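PDB 4JJJ: cellulose 1,4-beta-cellobiosidase from Thermobifida fusca, which probably hydrolyses cellulose to release cellobiose, the chain here being its family 48 glycoside hydrolase part with an (alpha/alpha)6 fold. Local coordinates for residues 35-40 with 547-552; 42-47 with 588-593; 46-51 with 150-155; 156-161 with 571-576. The protein carries 1 engineered substitution. All coordinates share one frame; numbering follows the deposited sequence.

All four contacts are largely buried, interaction 3 about 14 Å from the centre of the chain and interaction 4 about 25 Å, centre to centre. Interactions 2 and 3 share His46 and Gln47, so one turn meets both residues 588-593 and the strand that ends at Asp151. Interaction 3 is a short antiparallel strand pairing within a four-stranded sheet, with a zinc site at its end. Interaction 2 is polar, with a salt bridge; interaction 1 sets a methionine over an indole, interaction 4 wedges a proline and a methionine against a loop. Asp43 OD1 bonded to Tyr156 OH joins interactions 2 and 4, while Glu40 and Glu51 bring interactions 1 and 3 to the same sugar.

Interaction 1. Residues 35-40 with 547-552; sequences ETMIVE and PSWDRL. With CA (calcium ion), chain F; GLC (alpha-D-glucopyranose), chain C; BGC (beta-D-glucopyranose), chain B; BGC (beta-D-glucopyranose), chain D.
Met37 lays its methyl end on the indole of Trp549, and this one overlap carries most of the meeting between two loops. In one of its two modelled conformers, CE sits over one face of the six-membered ring, 3.7 Å from its centroid and displaced toward the rim, where it comes within 3.4 Å of Trp549 CZ3. CG anti to the backbone N (chi1 -174°) and an extended chain beyond it send the thioether straight out across the ring. Met37 CG therefore also lies 3.5 Å from Trp549 CH2, and SD stands above the face at 4.7 Å from the same centroid, a Met-aromatic contact alongside the CH-pi one. Val39 comes in at the ring edge instead, CG2 standing 4.1 Å from Trp549 CZ3, so the outer corner of the indole fits the notch between Met37 and Val39. Met37 CE also lies within a loose 4.3 Å of Leu552 CD2.

Glu40 belongs to the glycan pocket. Its OE2 accepts from O2 of the chain D glucose at 2.7 Å and from His32, while OE1 forms a salt bridge with Arg619. With an alanine here, that sugar hydroxyl would probably lose its acceptor and Arg619 its carboxylate mate. On the far flank Asp550 O binds a calcium ion together with Asp553, Asp554 and three waters. Helix 597-604 covers the hydrophobic cluster, Val600 touching Met37, Trp549 and Leu552 while Trp597 packs on Leu552; residues 35-40 lie in the loop from strand 27-30 to strand 47-49, residues 547-552 in that between helix 519-533 and strand 570-571.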
# COMPACT_ATOMS: atom_id res chain seq x y z
N GLU A 35 7.39 -4.33 17.62
CA GLU A 35 6.37 -4.89 18.49
C GLU A 35 5.52 -5.85 17.68
O GLU A 35 5.21 -5.56 16.53
CB GLU A 35 5.53 -3.77 19.18
CG GLU A 35 6.29 -2.77 20.00
CD GLU A 35 7.04 -1.72 19.16
OE1 GLU A 35 6.66 -1.50 17.98
OE2 GLU A 35 7.98 -1.15 19.79
N THR A 36 5.09 -6.97 18.28
CA THR A 36 4.34 -7.96 17.61
C THR A 36 2.84 -7.75 17.58
O THR A 36 2.20 -8.14 16.63
CB THR A 36 4.67 -9.34 18.15
OG1 THR A 36 4.56 -9.30 19.59
CG2 THR A 36 6.03 -9.79 17.67
N MET A 37 2.28 -7.15 18.63
CA MET A 37 0.77 -7.00 18.74
C MET A 37 0.33 -5.68 18.14
O MET A 37 0.35 -4.63 18.82
CB MET A 37 0.26 -7.19 20.15
CG MET A 37 -1.29 -7.18 20.24
SD MET A 37 -1.93 -7.86 21.78
CE MET A 37 -3.66 -7.63 21.52
N ILE A 38 -0.11 -5.78 16.89
CA ILE A 38 -0.48 -4.63 16.12
C ILE A 38 -1.39 -5.11 15.02
O ILE A 38 -1.08 -6.07 14.31
CB ILE A 38 0.79 -3.88 15.56
CG1 ILE A 38 0.37 -2.62 14.76
CG2 ILE A 38 1.69 -4.78 14.77
CD1 ILE A 38 1.55 -1.69 14.60
N VAL A 39 -2.54 -4.43 14.87
CA VAL A 39 -3.56 -4.87 13.95
C VAL A 39 -4.14 -3.61 13.23
O VAL A 39 -4.83 -2.77 13.84
CB VAL A 39 -4.72 -5.64 14.66
CG1 VAL A 39 -5.76 -6.08 13.68
CG2 VAL A 39 -4.08 -6.81 15.48
N GLU A 40 -3.77 -3.45 11.95
CA GLU A 40 -4.12 -2.18 11.27
C GLU A 40 -4.23 -2.30 9.77
O GLU A 40 -5.05 -1.65 9.14
CB GLU A 40 -3.20 -1.02 11.68
CG GLU A 40 -1.72 -1.22 11.38
CD GLU A 40 -0.78 -0.28 12.17
OE1 GLU A 40 -1.22 0.31 13.17
OE2 GLU A 40 0.36 -0.17 11.63
N PRO A 547 -4.37 2.17 21.04
CA PRO A 547 -5.21 1.49 20.04
C PRO A 547 -6.45 0.86 20.69
O PRO A 547 -6.58 0.72 21.91
CB PRO A 547 -4.30 0.39 19.44
CG PRO A 547 -3.11 0.43 20.22
CD PRO A 547 -3.02 1.60 21.12
N SER A 548 -7.49 0.59 19.89
CA SER A 548 -8.66 -0.14 20.41
C SER A 548 -8.64 -1.59 19.96
O SER A 548 -8.27 -1.89 18.85
CB SER A 548 -10.00 0.49 20.03
OG SER A 548 -10.21 0.49 18.66
N TRP A 549 -9.18 -2.44 20.82
CA TRP A 549 -9.08 -3.89 20.71
C TRP A 549 -10.44 -4.63 20.79
O TRP A 549 -10.42 -5.85 20.80
CB TRP A 549 -8.23 -4.39 21.90
CG TRP A 549 -6.85 -3.84 21.86
CD1 TRP A 549 -6.37 -2.82 22.65
CD2 TRP A 549 -5.77 -4.21 20.96
NE1 TRP A 549 -5.04 -2.57 22.30
CE2 TRP A 549 -4.66 -3.39 21.29
CE3 TRP A 549 -5.62 -5.15 19.92
CZ2 TRP A 549 -3.47 -3.44 20.60
CZ3 TRP A 549 -4.41 -5.23 19.25
CH2 TRP A 549 -3.34 -4.38 19.62
N ASP A 550 -11.51 -3.91 20.86
CA ASP A 550 -12.77 -4.51 21.17
C ASP A 550 -13.26 -5.44 20.08
O ASP A 550 -14.13 -6.30 20.32
CB ASP A 550 -13.81 -3.44 21.43
CG ASP A 550 -13.98 -2.57 20.27
OD1 ASP A 550 -13.05 -1.75 20.03
OD2 ASP A 550 -14.97 -2.66 19.55
N ARG A 551 -12.75 -5.38 18.86
CA ARG A 551 -13.23 -6.36 17.87
C ARG A 551 -12.52 -7.71 17.88
O ARG A 551 -12.90 -8.62 17.14
CB ARG A 551 -13.06 -5.73 16.47
CG ARG A 551 -13.79 -4.43 16.34
CD ARG A 551 -13.59 -3.62 15.05
NE ARG A 551 -14.16 -4.37 13.94
CZ ARG A 551 -14.42 -3.86 12.72
NH1 ARG A 551 -14.00 -2.62 12.39
NH2 ARG A 551 -14.98 -4.61 11.81
N LEU A 552 -11.53 -7.87 18.73
CA LEU A 552 -10.76 -9.07 18.64
C LEU A 552 -11.53 -10.33 19.07
O LEU A 552 -11.26 -11.41 18.59
CB LEU A 552 -9.45 -8.84 19.35
CG LEU A 552 -9.24 -8.92 20.80
CD1 LEU A 552 -9.30 -10.36 21.24
CD2 LEU A 552 -7.86 -8.30 21.09
CA CA F . -15.62 -7.32 21.54
C1 GLC C . -3.06 4.65 12.82
C2 GLC C . -3.90 4.45 11.62
C3 GLC C . -3.40 3.24 10.79
C4 GLC C . -1.92 3.42 10.43
C5 GLC C . -1.18 3.71 11.74
C6 GLC C . 0.28 4.02 11.61
O1 GLC C . -3.26 3.47 13.50
O2 GLC C . -5.27 4.06 12.06
O3 GLC C . -4.21 3.02 9.65
O4 GLC C . -1.40 2.18 9.90
O5 GLC C . -1.74 4.86 12.38
O6 GLC C . 0.42 5.19 10.88
C2 BGC B . -4.03 4.68 11.18
C3 BGC B . -3.51 3.47 10.42
C4 BGC B . -1.97 3.48 10.35
C5 BGC B . -1.26 3.79 11.68
C6 BGC B . 0.23 4.13 11.51
C1 BGC B . -3.29 4.86 12.48
O1 BGC B . -3.81 6.09 13.09
O2 BGC B . -5.46 4.42 11.36
O3 BGC B . -4.06 3.42 9.09
O4 BGC B . -1.44 2.24 9.88
O5 BGC B . -1.86 4.92 12.30
O6 BGC B . 0.44 5.31 10.79
C2 BGC D . -0.11 1.04 8.35
C3 BGC D . 0.42 0.97 6.92
C4 BGC D . -0.73 1.20 5.90
C5 BGC D . -1.59 2.44 6.27
C6 BGC D . -2.80 2.53 5.37
C1 BGC D . -0.90 2.31 8.60
O2 BGC D . 0.98 1.02 9.27
O3 BGC D . 1.05 -0.33 6.75
O4 BGC D . -0.15 1.35 4.59
O5 BGC D . -1.98 2.32 7.64
O6 BGC D . -3.58 1.36 5.45
O HOH W 1 -16.84 -5.62 21.50
O HOH W 2 -14.59 -6.86 23.46
O HOH W 3 -17.08 -8.55 22.88

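Interaction 2. Residues 42-47 with 588-593; sequences PDHGHQ and RSFYKN. With ZN (zinc ion), chain E.
Asp43 and Arg588 form a salt bridge between a loop that leads into the type I beta turn His44-Gln47 and residues 588-593, which include a 3-10 segment. The two side chains cross at about a right angle. Asp43 OD2 lies near the guanidinium plane, 3.0 Å from Arg588 NH2, and receives a weak bond from NE. NH2 meets that oxygen on its anti side, 35° out of the carboxylate plane. Asp43 OD1 instead takes the hydroxyl of Tyr156, so both carboxylate oxygens are engaged; Arg588 also donates to the carbonyls of Phe584 and Thr186, which fixes the guanidinium from several directions.

Tyr591 reaches the backbone of the same aspartate: its OH donates to Asp43 O at 2.7 Å, the acceptor lying at the ring edge and in its plane. On the way the tyrosine slides past His44 in the opposite direction. Their rings are oblique, planes at 40° and centroids 5.3 Å apart, and His44 CD2 is 3.5 Å from Tyr591 OH. Phe590 CE1 approaches the same histidine carbon at 4.1 Å, while the phenylalanine also pairs edge-to-face with Tyr156. Thus CD2 of His44, whose ring stands anti to the backbone N (chi1 -170°), is the ring atom that approaches both aromatic residues of the 3-10 segment; His44 CA also lies against Tyr591 OH, at 3.4 Å.

The turn is braced from within. Gln47 OE1 accepts from Asp43 N at 2.8 Å, and on the other side of the imidazole, His44 ND1 accepts from His46 N at 3.1 Å.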
# COMPACT_ATOMS: atom_id res chain seq x y z
N PRO A 42 -1.55 -5.01 7.92
CA PRO A 42 -1.17 -6.35 8.39
C PRO A 42 -1.89 -6.54 9.73
O PRO A 42 -2.34 -5.56 10.34
CB PRO A 42 0.35 -6.30 8.50
CG PRO A 42 0.60 -4.90 8.84
CD PRO A 42 -0.39 -4.04 8.07
N ASP A 43 -1.89 -7.79 10.21
CA ASP A 43 -2.53 -8.09 11.46
C ASP A 43 -1.60 -8.71 12.48
O ASP A 43 -2.09 -9.17 13.53
CB ASP A 43 -3.81 -8.92 11.24
CG ASP A 43 -3.60 -10.29 10.73
OD1 ASP A 43 -2.48 -10.85 10.78
OD2 ASP A 43 -4.60 -10.92 10.17
N HIS A 44 -0.31 -8.64 12.23
CA HIS A 44 0.73 -9.07 13.16
C HIS A 44 1.98 -8.30 12.87
O HIS A 44 2.29 -8.09 11.66
CB HIS A 44 0.96 -10.57 13.12
CG HIS A 44 1.83 -11.10 14.21
ND1 HIS A 44 3.22 -11.12 14.16
CD2 HIS A 44 1.50 -11.52 15.46
CE1 HIS A 44 3.70 -11.59 15.31
NE2 HIS A 44 2.67 -11.85 16.10
N GLY A 45 2.72 -7.87 13.92
CA GLY A 45 3.90 -7.02 13.75
C GLY A 45 5.00 -7.66 13.00
O GLY A 45 5.86 -6.95 12.46
N HIS A 46 5.13 -9.00 13.06
CA HIS A 46 6.20 -9.65 12.37
C HIS A 46 5.73 -10.39 11.13
O HIS A 46 6.50 -11.13 10.52
CB HIS A 46 6.95 -10.59 13.31
CG HIS A 46 7.74 -9.86 14.35
ND1 HIS A 46 8.56 -10.48 15.28
CD2 HIS A 46 7.84 -8.54 14.60
CE1 HIS A 46 9.11 -9.55 16.05
NE2 HIS A 46 8.71 -8.37 15.64
N GLN A 47 4.56 -9.97 10.59
CA GLN A 47 4.40 -9.99 9.21
C GLN A 47 5.30 -8.94 8.65
O GLN A 47 5.78 -8.11 9.37
CB GLN A 47 2.94 -9.70 8.82
CG GLN A 47 2.00 -10.87 9.17
CD GLN A 47 0.56 -10.53 9.10
OE1 GLN A 47 0.15 -9.36 9.15
NE2 GLN A 47 -0.30 -11.56 9.02
N ARG A 588 -6.38 -17.00 15.66
CA ARG A 588 -5.00 -16.46 15.88
C ARG A 588 -4.60 -16.64 17.38
O ARG A 588 -4.18 -15.72 18.07
CB ARG A 588 -4.93 -14.97 15.50
CG ARG A 588 -5.25 -14.71 14.03
CD ARG A 588 -5.32 -13.22 13.81
NE ARG A 588 -5.66 -12.77 12.45
CZ ARG A 588 -6.91 -12.77 11.97
NH1 ARG A 588 -7.92 -13.24 12.63
NH2 ARG A 588 -7.17 -12.25 10.76
N SER A 589 -4.75 -17.88 17.87
CA SER A 589 -4.71 -18.13 19.29
C SER A 589 -3.34 -17.93 19.88
O SER A 589 -3.23 -17.72 21.08
CB SER A 589 -5.27 -19.52 19.67
OG SER A 589 -4.44 -20.52 19.22
N PHE A 590 -2.36 -17.92 19.03
CA PHE A 590 -0.99 -17.56 19.43
C PHE A 590 -0.90 -16.16 20.10
O PHE A 590 0.06 -15.86 20.77
CB PHE A 590 -0.01 -17.66 18.26
CG PHE A 590 -0.45 -16.93 17.01
CD1 PHE A 590 -0.30 -15.58 16.88
CD2 PHE A 590 -1.04 -17.63 15.98
CE1 PHE A 590 -0.74 -14.89 15.75
CE2 PHE A 590 -1.42 -16.96 14.85
CZ PHE A 590 -1.33 -15.64 14.74
N TYR A 591 -1.82 -15.27 19.77
CA TYR A 591 -1.87 -13.96 20.36
C TYR A 591 -1.95 -13.98 21.84
O TYR A 591 -1.51 -13.08 22.48
CB TYR A 591 -2.86 -13.02 19.75
CG TYR A 591 -2.37 -12.07 18.70
CD1 TYR A 591 -1.30 -11.27 18.97
CD2 TYR A 591 -3.07 -11.88 17.54
CE1 TYR A 591 -0.79 -10.34 18.05
CE2 TYR A 591 -2.59 -10.96 16.58
CZ TYR A 591 -1.51 -10.13 16.91
OH TYR A 591 -1.05 -9.12 16.01
N LYS A 592 -2.50 -15.02 22.43
CA LYS A 592 -2.60 -15.07 23.89
C LYS A 592 -1.23 -15.24 24.53
O LYS A 592 -1.13 -14.97 25.74
CB LYS A 592 -3.43 -16.28 24.22
CG LYS A 592 -4.89 -16.13 23.84
CD LYS A 592 -5.54 -17.52 24.14
CE LYS A 592 -7.02 -17.54 23.81
NZ LYS A 592 -7.57 -18.98 23.88
N ASN A 593 -0.20 -15.55 23.78
CA ASN A 593 1.15 -15.59 24.34
C ASN A 593 1.92 -14.30 24.17
O ASN A 593 3.06 -14.20 24.59
CB ASN A 593 1.91 -16.76 23.71
CG ASN A 593 1.08 -18.05 23.85
OD1 ASN A 593 0.55 -18.33 24.96
ND2 ASN A 593 0.74 -18.70 22.71
ZN ZN E . 8.54 -12.55 15.68
O HOH W 4 9.40 -12.44 17.65
O HOH W 5 6.68 -13.45 15.98

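Interaction 3. Residues 46-51 with 150-155; sequences HQTTSE and LDVDNV. With ZN (zinc ion), chain E; BGC (beta-D-glucopyranose), chain D.
Gln47 and Asp151 form a non-hydrogen-bonded antiparallel pair, and Thr48 and Leu150 the hydrogen-bonded pair beside it, with Thr48 N to Leu150 O and Leu150 N to Thr48 O both 2.9 Å; Val152 N to His46 O, 3.1 Å, extends the ladder. This joins edge strand 47-49 of a four-stranded sheet to strand 149-151. On the face of Thr48 and Leu150, Thr48 CG2 lies beside Leu150 CD1; it also presses on Val152 CG2 of the following loop at a tight 3.4 Å. The methyl is turned there because OG1 stands anti to the backbone N (chi1 -157°), where it bonds to Pro30 O.

Beyond the strands His46 ND1 and Asp153 OD2 both bind the zinc ion with two waters, ring and carboxylate planes 84° apart. A third water donates to Asp151 OD1 at 2.6 Å and weakly to His46 O, and accepts from Asp153 N. At the other end Thr49 caps the helix carrying Glu51, the predicted proton donor, whose OE2 accepts from O4 of the chain D glucose, while OE1 takes O3.

Asp153 OD1 pairs with Arg22 and Tyr31, which probably fixes the carboxylate's rotation, so the zinc cross-links two loops at the sheet's end.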
# COMPACT_ATOMS: atom_id res chain seq x y z
N HIS A 46 5.13 -9.00 13.06
CA HIS A 46 6.20 -9.65 12.37
C HIS A 46 5.73 -10.39 11.13
O HIS A 46 6.50 -11.13 10.52
CB HIS A 46 6.95 -10.59 13.31
CG HIS A 46 7.74 -9.86 14.35
ND1 HIS A 46 8.56 -10.48 15.28
CD2 HIS A 46 7.84 -8.54 14.60
CE1 HIS A 46 9.11 -9.55 16.05
NE2 HIS A 46 8.71 -8.37 15.64
N GLN A 47 4.56 -9.97 10.59
CA GLN A 47 4.40 -9.99 9.21
C GLN A 47 5.30 -8.94 8.65
O GLN A 47 5.78 -8.11 9.37
CB GLN A 47 2.94 -9.70 8.82
CG GLN A 47 2.00 -10.87 9.17
CD GLN A 47 0.56 -10.53 9.10
OE1 GLN A 47 0.15 -9.36 9.15
NE2 GLN A 47 -0.30 -11.56 9.02
N THR A 48 5.46 -8.86 7.35
CA THR A 48 5.96 -7.69 6.69
C THR A 48 5.28 -7.53 5.34
O THR A 48 4.38 -8.28 4.94
CB THR A 48 7.48 -7.69 6.50
OG1 THR A 48 7.89 -6.29 6.35
CG2 THR A 48 8.02 -8.52 5.40
N THR A 49 5.67 -6.48 4.68
CA THR A 49 4.92 -5.92 3.56
C THR A 49 5.83 -5.46 2.48
O THR A 49 7.02 -5.09 2.74
CB THR A 49 4.09 -4.68 3.98
OG1 THR A 49 4.95 -3.71 4.56
CG2 THR A 49 3.06 -5.12 5.02
N SER A 50 5.31 -5.36 1.29
CA SER A 50 6.04 -4.75 0.22
C SER A 50 6.27 -3.26 0.55
O SER A 50 7.30 -2.66 0.15
CB SER A 50 5.41 -5.01 -1.15
OG SER A 50 4.13 -4.45 -1.19
N GLU A 51 5.36 -2.65 1.28
CA GLU A 51 5.58 -1.36 1.81
C GLU A 51 6.91 -1.29 2.56
O GLU A 51 7.70 -0.37 2.39
CB GLU A 51 4.37 -0.97 2.69
CG GLU A 51 4.59 0.19 3.65
CD GLU A 51 3.35 0.38 4.47
OE1 GLU A 51 3.30 -0.11 5.62
OE2 GLU A 51 2.34 0.96 3.92
N LEU A 150 4.04 -10.85 3.71
CA LEU A 150 4.77 -12.05 4.17
C LEU A 150 4.56 -12.26 5.63
O LEU A 150 4.26 -11.32 6.38
CB LEU A 150 6.25 -11.92 3.95
CG LEU A 150 6.74 -11.70 2.50
CD1 LEU A 150 8.22 -11.37 2.53
CD2 LEU A 150 6.50 -12.93 1.63
N ASP A 151 4.75 -13.50 6.07
CA ASP A 151 4.82 -13.86 7.47
C ASP A 151 6.28 -14.18 7.80
O ASP A 151 6.71 -15.24 7.46
CB ASP A 151 3.91 -15.03 7.74
CG ASP A 151 3.88 -15.47 9.17
OD1 ASP A 151 4.56 -14.88 10.07
OD2 ASP A 151 2.98 -16.35 9.51
N VAL A 152 7.00 -13.21 8.33
CA VAL A 152 8.48 -13.30 8.45
C VAL A 152 8.96 -14.38 9.48
O VAL A 152 9.88 -15.08 9.18
CB VAL A 152 9.05 -11.92 8.78
CG1 VAL A 152 10.62 -12.03 8.79
CG2 VAL A 152 8.66 -10.90 7.74
N ASP A 153 8.30 -14.45 10.62
CA ASP A 153 8.64 -15.45 11.65
C ASP A 153 7.78 -16.70 11.53
O ASP A 153 7.86 -17.58 12.39
CB ASP A 153 8.47 -14.82 13.01
CG ASP A 153 9.63 -13.83 13.36
OD1 ASP A 153 10.63 -13.82 12.64
OD2 ASP A 153 9.39 -13.08 14.32
N ASN A 154 6.92 -16.81 10.53
CA ASN A 154 6.02 -17.97 10.41
C ASN A 154 5.14 -18.13 11.61
O ASN A 154 4.90 -19.22 12.11
CB ASN A 154 6.81 -19.28 10.12
CG ASN A 154 5.98 -20.30 9.29
OD1 ASN A 154 5.25 -19.93 8.38
ND2 ASN A 154 6.19 -21.62 9.55
N VAL A 155 4.60 -17.01 12.09
CA VAL A 155 3.74 -17.09 13.24
C VAL A 155 2.48 -17.85 12.95
O VAL A 155 1.98 -18.55 13.85
CB VAL A 155 3.49 -15.73 13.86
CG1 VAL A 155 2.57 -14.95 13.03
CG2 VAL A 155 3.08 -15.94 15.26
ZN ZN E . 8.54 -12.55 15.68
C2 BGC D . -0.11 1.04 8.35
C3 BGC D . 0.42 0.97 6.92
C4 BGC D . -0.73 1.20 5.90
C5 BGC D . -1.59 2.44 6.27
C6 BGC D . -2.80 2.53 5.37
C1 BGC D . -0.90 2.31 8.60
O2 BGC D . 0.98 1.02 9.27
O3 BGC D . 1.05 -0.33 6.75
O4 BGC D . -0.15 1.35 4.59
O5 BGC D . -1.98 2.32 7.64
O6 BGC D . -3.58 1.36 5.45
O HOH W 6 5.74 -13.57 11.99
O HOH W 4 9.40 -12.44 17.65
O HOH W 5 6.68 -13.45 15.98

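Interaction 4. Residues 156-161 with 571-576; sequences YGFGFC and TMPNGD. With CA (calcium ion), chain H.
The type I beta turn Met572-Gly575, between strands 570-571 and 577-578, pushes Pro573 against Tyr156, Gly157 and Phe158 in the loop leading from strand 149-151 to strand 170-173. Pro573 CG lies 3.1 Å from Tyr156 O and 3.5 Å from Phe158 CE1, so the pyrrolidine is wedged between a carbonyl and an aromatic ring that crosses it. Gly157 meets the same proline through its backbone; a beta carbon there would collide with Pro573 CB, and its backbone angles by themselves call for glycine. Met572, bent at chi2 and chi3, curls its CE to the edge of the Tyr156 ring, 3.8 Å from CD2, and to 4.1 Å from Phe158 CZ. Replacing Phe158 by an alanine would probably open a gap beside Pro573 CG and CD and leave Met572 CE resting on Tyr156 with one aromatic neighbour fewer.

A water joins the two backbones, donating to Tyr156 O and accepting from Asn574 N. Farther along, Cys161 is disulfide-bonded to Cys192 and gives its carbonyl to a calcium ion shared with Asp194. Gly575 N to Met572 O closes the beta turn, and an Asx turn overlaps its end: Asn574 OD1 accepts from Asp576 N at 2.9 Å.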
# COMPACT_ATOMS: atom_id res chain seq x y z
N TYR A 156 2.04 -17.84 11.71
CA TYR A 156 0.83 -18.57 11.33
C TYR A 156 1.07 -20.05 10.96
O TYR A 156 0.11 -20.81 10.84
CB TYR A 156 0.04 -17.86 10.14
CG TYR A 156 -0.73 -16.65 10.55
CD1 TYR A 156 -0.14 -15.37 10.58
CD2 TYR A 156 -2.06 -16.76 10.97
CE1 TYR A 156 -0.81 -14.24 10.96
CE2 TYR A 156 -2.78 -15.65 11.30
CZ TYR A 156 -2.18 -14.38 11.31
OH TYR A 156 -2.87 -13.28 11.67
N GLY A 157 2.31 -20.41 10.68
CA GLY A 157 2.65 -21.82 10.40
C GLY A 157 2.51 -22.32 9.01
O GLY A 157 2.47 -23.57 8.75
N PHE A 158 2.29 -21.44 8.00
CA PHE A 158 2.08 -21.89 6.66
C PHE A 158 3.29 -22.39 5.96
O PHE A 158 3.20 -23.38 5.23
CB PHE A 158 1.39 -20.81 5.82
CG PHE A 158 0.01 -20.46 6.31
CD1 PHE A 158 -1.01 -21.42 6.22
CD2 PHE A 158 -0.31 -19.19 6.80
CE1 PHE A 158 -2.28 -21.15 6.60
CE2 PHE A 158 -1.59 -18.90 7.18
CZ PHE A 158 -2.58 -19.90 7.12
N GLY A 159 4.45 -21.77 6.14
CA GLY A 159 5.63 -22.17 5.35
C GLY A 159 5.52 -22.01 3.88
O GLY A 159 4.86 -21.06 3.41
N PHE A 160 6.15 -22.90 3.12
CA PHE A 160 6.23 -22.78 1.70
C PHE A 160 5.23 -23.76 1.13
O PHE A 160 5.34 -24.97 1.38
CB PHE A 160 7.61 -23.10 1.15
CG PHE A 160 7.60 -23.28 -0.33
CD1 PHE A 160 7.47 -22.16 -1.20
CD2 PHE A 160 7.63 -24.56 -0.91
CE1 PHE A 160 7.41 -22.32 -2.55
CE2 PHE A 160 7.56 -24.69 -2.29
CZ PHE A 160 7.45 -23.58 -3.11
N CYS A 161 4.27 -23.29 0.36
CA CYS A 161 3.15 -24.14 -0.14
C CYS A 161 2.57 -25.13 0.87
O CYS A 161 2.15 -26.27 0.54
CB CYS A 161 3.53 -24.80 -1.47
SG CYS A 161 3.79 -23.67 -2.87
N THR A 571 -9.09 -26.08 9.85
CA THR A 571 -8.20 -25.65 10.94
C THR A 571 -7.04 -24.80 10.34
O THR A 571 -6.54 -25.07 9.25
CB THR A 571 -7.60 -26.83 11.71
OG1 THR A 571 -6.97 -27.72 10.79
CG2 THR A 571 -8.69 -27.49 12.47
N MET A 572 -6.54 -23.87 11.17
CA MET A 572 -5.34 -23.17 10.86
C MET A 572 -4.18 -24.13 11.10
O MET A 572 -4.39 -25.23 11.73
CB MET A 572 -5.20 -21.93 11.77
CG MET A 572 -6.38 -20.96 11.64
SD MET A 572 -6.41 -20.05 10.05
CE MET A 572 -5.04 -18.93 10.20
N PRO A 573 -2.96 -23.76 10.73
CA PRO A 573 -1.82 -24.64 10.99
C PRO A 573 -1.59 -25.04 12.43
O PRO A 573 -1.11 -26.15 12.67
CB PRO A 573 -0.64 -23.87 10.40
CG PRO A 573 -1.26 -23.11 9.27
CD PRO A 573 -2.61 -22.71 9.73
N ASN A 574 -1.88 -24.16 13.37
CA ASN A 574 -1.78 -24.46 14.79
C ASN A 574 -2.95 -25.24 15.33
O ASN A 574 -3.03 -25.44 16.59
CB ASN A 574 -1.53 -23.20 15.53
CG ASN A 574 -2.75 -22.32 15.65
OD1 ASN A 574 -3.80 -22.49 14.98
ND2 ASN A 574 -2.64 -21.34 16.55
N GLY A 575 -3.88 -25.65 14.49
CA GLY A 575 -5.07 -26.38 14.95
C GLY A 575 -6.27 -25.51 15.34
O GLY A 575 -7.34 -26.02 15.66
N ASP A 576 -6.17 -24.15 15.26
CA ASP A 576 -7.27 -23.32 15.59
C ASP A 576 -8.46 -23.64 14.63
O ASP A 576 -8.32 -23.74 13.38
CB ASP A 576 -6.95 -21.80 15.44
CG ASP A 576 -5.99 -21.28 16.48
OD1 ASP A 576 -5.84 -21.90 17.63
OD2 ASP A 576 -5.42 -20.17 16.25
CA CA H . 3.19 -28.54 0.28
O HOH W 7 -1.82 -21.16 12.83
O HOH W 8 5.30 -27.41 -0.08
O HOH W 9 3.12 -28.59 -2.13
O HOH W 10 2.84 -28.95 2.31
O HOH W 11 4.38 -30.42 0.11